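Local atomic coordinates of S.cerevisiae chromosome XVI reading frame ORF YPL253c (Saccharomyces cerevisiae, PDB entry 2O0A), a protein that recruits the minus end-directed kinesin Kar3 to microtubules and, as its heterodimer partner, helps cross-link antiparallel microtubules and hold Kar3 at the spindle pole body. Residues 124-129 and 205-210. Sequence-based numbering, arbitrary orientation.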
loop_
_atom_site.group_PDB
_atom_site.type_symbol
_atom_site.label_atom_id
_atom_site.label_comp_id
_atom_site.label_asym_id
_atom_site.label_seq_id
_atom_site.Cartn_x
_atom_site.Cartn_y
_atom_site.Cartn_z
ATOM N N LYS A 124 -14.019 -14.112 -9.185
ATOM C CA LYS A 124 -14.470 -15.497 -9.408
ATOM C C LYS A 124 -14.505 -16.312 -8.135
ATOM O O LYS A 124 -15.372 -17.176 -7.967
ATOM C CB LYS A 124 -13.603 -16.201 -10.449
ATOM C CG LYS A 124 -13.700 -15.545 -11.800
ATOM C CD LYS A 124 -12.906 -16.301 -12.849
ATOM C CE LYS A 124 -12.615 -15.427 -14.062
ATOM N NZ LYS A 124 -13.841 -14.821 -14.655
ATOM N N GLN A 125 -13.577 -16.005 -7.236
ATOM C CA GLN A 125 -13.348 -16.778 -6.031
ATOM C C GLN A 125 -14.001 -16.185 -4.779
ATOM O O GLN A 125 -14.211 -16.910 -3.804
ATOM C CB GLN A 125 -11.850 -16.911 -5.782
ATOM C CG GLN A 125 -11.031 -17.511 -6.920
ATOM C CD GLN A 125 -9.547 -17.354 -6.653
ATOM O OE1 GLN A 125 -8.967 -16.291 -6.878
ATOM N NE2 GLN A 125 -8.933 -18.403 -6.134
ATOM N N TYR A 126 -14.287 -14.887 -4.806
ATOM C CA TYR A 126 -14.726 -14.166 -3.600
ATOM C C TYR A 126 -15.834 -13.184 -3.888
ATOM O O TYR A 126 -15.904 -12.614 -4.989
ATOM C CB TYR A 126 -13.569 -13.341 -3.005
ATOM C CG TYR A 126 -12.346 -14.141 -2.666
ATOM C CD1 TYR A 126 -12.230 -14.795 -1.441
ATOM C CD2 TYR A 126 -11.281 -14.229 -3.576
ATOM C CE1 TYR A 126 -11.097 -15.544 -1.131
ATOM C CE2 TYR A 126 -10.145 -14.940 -3.270
ATOM C CZ TYR A 126 -10.059 -15.614 -2.059
ATOM O OH TYR A 126 -8.921 -16.339 -1.770
ATOM N N VAL A 127 -16.672 -12.949 -2.873
ATOM C CA VAL A 127 -17.476 -11.726 -2.860
ATOM C C VAL A 127 -16.648 -10.671 -2.118
ATOM O O VAL A 127 -16.075 -10.938 -1.060
ATOM C CB VAL A 127 -18.841 -11.916 -2.177
ATOM C CG1 VAL A 127 -19.582 -10.582 -2.054
ATOM C CG2 VAL A 127 -19.697 -12.876 -3.000
ATOM N N ILE A 128 -16.556 -9.499 -2.725
ATOM C CA ILE A 128 -15.611 -8.461 -2.290
ATOM C C ILE A 128 -16.362 -7.246 -1.763
ATOM O O ILE A 128 -17.266 -6.730 -2.435
ATOM C CB ILE A 128 -14.672 -8.046 -3.466
ATOM C CG1 ILE A 128 -13.903 -9.271 -3.959
ATOM C CG2 ILE A 128 -13.710 -6.936 -3.034
ATOM C CD1 ILE A 128 -13.071 -9.043 -5.202
ATOM N N THR A 129 -16.007 -6.801 -0.557
ATOM C CA THR A 129 -16.595 -5.582 0.004
ATOM C C THR A 129 -15.550 -4.495 0.187
ATOM O O THR A 129 -14.356 -4.777 0.238
ATOM C CB THR A 129 -17.227 -5.833 1.387
ATOM O OG1 THR A 129 -16.194 -6.028 2.352
ATOM C CG2 THR A 129 -18.102 -7.069 1.346
ATOM N N PHE A 205 -12.562 -10.141 1.600
ATOM C CA PHE A 205 -12.709 -11.171 0.578
ATOM C C PHE A 205 -13.429 -12.370 1.207
ATOM O O PHE A 205 -12.831 -13.071 2.010
ATOM C CB PHE A 205 -11.329 -11.621 0.069
ATOM C CG PHE A 205 -10.564 -10.542 -0.674
ATOM C CD1 PHE A 205 -10.693 -10.399 -2.064
ATOM C CD2 PHE A 205 -9.711 -9.689 0.019
ATOM C CE1 PHE A 205 -9.991 -9.380 -2.763
ATOM C CE2 PHE A 205 -8.984 -8.690 -0.667
ATOM C CZ PHE A 205 -9.138 -8.531 -2.054
ATOM N N PHE A 206 -14.696 -12.581 0.847
ATOM C CA PHE A 206 -15.487 -13.690 1.386
ATOM C C PHE A 206 -15.472 -14.833 0.383
ATOM O O PHE A 206 -15.987 -14.677 -0.727
ATOM C CB PHE A 206 -16.933 -13.256 1.607
ATOM C CG PHE A 206 -17.114 -12.312 2.743
ATOM C CD1 PHE A 206 -17.289 -12.798 4.035
ATOM C CD2 PHE A 206 -17.096 -10.940 2.533
ATOM C CE1 PHE A 206 -17.469 -11.927 5.113
ATOM C CE2 PHE A 206 -17.269 -10.065 3.616
ATOM C CZ PHE A 206 -17.450 -10.567 4.897
ATOM N N PRO A 207 -14.894 -15.984 0.755
ATOM C CA PRO A 207 -14.821 -17.063 -0.231
ATOM C C PRO A 207 -16.196 -17.574 -0.630
ATOM O O PRO A 207 -17.074 -17.785 0.230
ATOM C CB PRO A 207 -14.039 -18.160 0.503
ATOM C CG PRO A 207 -14.242 -17.879 1.936
ATOM C CD PRO A 207 -14.266 -16.374 2.032
ATOM N N ARG A 208 -16.377 -17.763 -1.933
ATOM C CA ARG A 208 -17.631 -18.288 -2.467
ATOM C C ARG A 208 -17.805 -19.754 -2.103
ATOM O O ARG A 208 -16.821 -20.481 -1.929
ATOM C CB ARG A 208 -17.683 -18.091 -3.985
ATOM C CG ARG A 208 -17.726 -16.625 -4.392
ATOM C CD ARG A 208 -17.852 -16.436 -5.896
ATOM N NE ARG A 208 -17.724 -15.027 -6.272
ATOM C CZ ARG A 208 -18.727 -14.153 -6.341
ATOM N NH1 ARG A 208 -19.979 -14.531 -6.078
ATOM N NH2 ARG A 208 -18.481 -12.888 -6.689
ATOM N N ASP A 209 -19.062 -20.155 -1.929
ATOM C CA ASP A 209 -19.422 -21.562 -1.719
ATOM C C ASP A 209 -18.700 -22.156 -0.515
ATOM O O ASP A 209 -18.043 -23.204 -0.598
ATOM C CB ASP A 209 -19.197 -22.332 -3.021
ATOM C CG ASP A 209 -19.852 -21.641 -4.195
ATOM O OD1 ASP A 209 -21.085 -21.476 -4.151
ATOM O OD2 ASP A 209 -19.139 -21.227 -5.133
ATOM N N SER A 210 -18.849 -21.453 0.609
ATOM C CA SER A 210 -18.239 -21.815 1.887
ATOM C C SER A 210 -19.295 -21.828 2.987
ATOM O O SER A 210 -20.021 -20.843 3.178
ATOM C CB SER A 210 -17.133 -20.822 2.244
ATOM O OG SER A 210 -16.101 -20.839 1.273
#
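Phe-205 turns the edge of its ring toward the face of Tyr-126 in a T-shaped pair, with planes at 75° and centroids 5.6 Å apart. Phe-205 CB also lies over the Tyr-126 face in a CH-pi contact, 3.6 Å from Tyr-126 CD1. Chi1 of Tyr-126 (-57°) sets CG beside the backbone N, which brings the ring above Phe-205 CB. Ile-128 runs alongside Phe-205, pointing the same way, with CG1 3.9 Å from Phe-205 CD1. Leu-88 of helix 72-89 packs on both aromatic side chains. The other sheet face carries Val-127 and Phe-206. There Thr-129 CG2 meets the Phe-206 ring at its edge, 3.9 Å from CE2.

Val-127 and Phe-206 exchange two backbone hydrogen bonds, Val-127 N to Phe-206 O (2.8 Å) and Phe-206 N to Val-127 O (2.9 Å). Past Pro-207, which has no N-H, Arg-208 N donates to Gln-125 O at 3.0 Å, nearly straight at 174°. The Arg-208 side chain, extended from CG to NE, runs past the backbone carbonyls of Lys-124 and Gln-125. Val-127 CG2 sits over one guanidinium face, 3.5 Å from Arg-208 NH1. Arg-208 NE hydrogen-bonds to the backbone O of Gln-123, within the short helix 121-125.

The arrangement is an antiparallel strand pair at a helix-to-strand junction. It joins the start of strand 126-136 to the end of strand 197-207 in the central mixed sheet of Vik1's C-terminal motor homology domain, a kinesin motor fold without a nucleotide-binding site.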